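Local coordinates for short-chain dehydrogenase/reductase SDR (Burkholderia phymatum, PDB 5IG2), which binds NAD and, as a member of the short-chain dehydrogenase/reductase family, probably oxidises a CH-OH group of its substrate with NAD or NADP as acceptor, at residues 142-147 and 187-192. Numbering follows the deposited sequence.
Sequences EAAHIV and GEVGCS
Ala144 to Val147 run parallel to Val189 to Ser192, their short axes 24° apart, and four backbone hydrogen bonds stitch them in register, from Ala144 N to Glu188 O (3.2 Å) at the start to Ser192 N to Ile146 O (2.9 Å) at the end. Between these, Gly190 uses both ends of its backbone: its N donates to Ala144 O, and its O accepts from Ile146 N. The striking side chain is His145. With CG anti to the backbone N (chi1 -151°), its imidazole leans across onto the neighbouring strand and lies with the rim of one face over the peptide joining Gly190 to Cys191; CE1 sits 3.2 Å from Cys191 N. Gly190 has no side chain on this face, which lets the ring come down on the backbone. From the ring's edge, NE2 donates an almost straight bond, 167° at the hydrogen, to Ser192 OG, 2.7 Å away and nearly in the ring plane. That fixes the rotation of the imidazole, and the same hydroxyl also bonds Arg257 O. Val147 CG2 packs beside Ser192 CB on this face. On the opposite face of the sheet the contacts between the strands are apolar: Ala144 CB meets Val189 CG2 at 4.1 Å, and Ile146 CB stands 4.3 Å from Cys191 CB. Met137 of helix 112-140 covers Ala144, Ile146 and Val189, while Leu178 and Leu182 of helix 162-185 reach Cys191. Before the strands, the Glu188 side chain comes alongside Ala143, whereas the carboxylate of Glu142 turns to Lys91 and His93. Helix 162-185 connects the two strands in a beta-alpha-beta crossover, part of the parallel Rossmann-fold sheet that carries NAD in short-chain dehydrogenases.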
# COMPACT_ATOMS: atom_id res chain seq x y z
N GLU B 142 -47.17 45.52 10.33
CA GLU B 142 -46.38 44.76 9.38
C GLU B 142 -46.81 43.31 9.43
O GLU B 142 -47.37 42.85 10.42
CB GLU B 142 -44.88 44.85 9.68
CG GLU B 142 -44.27 46.20 9.42
CD GLU B 142 -42.78 46.20 9.70
OE1 GLU B 142 -42.33 47.07 10.48
OE2 GLU B 142 -42.06 45.33 9.14
N ALA B 143 -46.53 42.60 8.34
CA ALA B 143 -46.71 41.15 8.33
C ALA B 143 -45.89 40.53 9.45
O ALA B 143 -44.70 40.84 9.62
CB ALA B 143 -46.30 40.57 6.98
N ALA B 144 -46.52 39.67 10.24
CA ALA B 144 -45.84 38.96 11.30
C ALA B 144 -46.55 37.63 11.52
O ALA B 144 -47.69 37.45 11.08
CB ALA B 144 -45.80 39.78 12.60
N HIS B 145 -45.88 36.71 12.20
CA HIS B 145 -46.40 35.35 12.32
C HIS B 145 -45.82 34.70 13.57
O HIS B 145 -44.63 34.83 13.86
CB HIS B 145 -46.05 34.53 11.07
CG HIS B 145 -47.04 33.45 10.75
ND1 HIS B 145 -48.23 33.69 10.10
CD2 HIS B 145 -47.00 32.11 10.97
CE1 HIS B 145 -48.88 32.55 9.94
NE2 HIS B 145 -48.16 31.58 10.47
N ILE B 146 -46.68 33.98 14.30
CA ILE B 146 -46.32 33.24 15.50
C ILE B 146 -46.50 31.75 15.23
O ILE B 146 -47.58 31.32 14.82
CB ILE B 146 -47.19 33.68 16.69
CG1 ILE B 146 -46.96 35.17 17.00
CG2 ILE B 146 -46.95 32.73 17.89
CD1 ILE B 146 -47.97 35.75 17.95
N VAL B 147 -45.45 30.97 15.49
CA VAL B 147 -45.50 29.52 15.34
C VAL B 147 -45.32 28.89 16.70
O VAL B 147 -44.29 29.11 17.36
CB VAL B 147 -44.44 29.00 14.37
CG1 VAL B 147 -44.54 27.50 14.30
CG2 VAL B 147 -44.60 29.64 12.99
N GLY B 187 -55.81 42.69 11.01
CA GLY B 187 -54.41 43.01 10.86
C GLY B 187 -53.64 41.94 10.12
O GLY B 187 -54.20 40.99 9.55
N GLU B 188 -52.31 42.09 10.13
CA GLU B 188 -51.43 41.26 9.33
C GLU B 188 -50.65 40.24 10.14
O GLU B 188 -49.69 39.65 9.62
CB GLU B 188 -50.45 42.15 8.56
CG GLU B 188 -51.06 42.91 7.41
CD GLU B 188 -50.01 43.25 6.38
OE1 GLU B 188 -49.51 42.31 5.70
OE2 GLU B 188 -49.66 44.44 6.27
N VAL B 189 -51.02 40.01 11.39
CA VAL B 189 -50.35 39.01 12.22
C VAL B 189 -51.13 37.71 12.11
O VAL B 189 -52.36 37.70 12.26
CB VAL B 189 -50.25 39.49 13.68
CG1 VAL B 189 -49.45 38.51 14.50
CG2 VAL B 189 -49.61 40.87 13.76
N GLY B 190 -50.43 36.62 11.85
CA GLY B 190 -51.05 35.31 11.73
C GLY B 190 -50.36 34.28 12.61
O GLY B 190 -49.47 34.64 13.39
N CYS B 191 -50.75 33.01 12.52
CA CYS B 191 -50.10 32.02 13.36
C CYS B 191 -50.21 30.63 12.73
O CYS B 191 -51.04 30.40 11.85
CB CYS B 191 -50.68 32.04 14.78
SG CYS B 191 -52.40 31.51 14.91
N SER B 192 -49.34 29.73 13.18
CA SER B 192 -49.32 28.35 12.71
C SER B 192 -49.06 27.42 13.88
O SER B 192 -48.51 27.81 14.92
CB SER B 192 -48.25 28.11 11.63
OG SER B 192 -48.46 28.91 10.48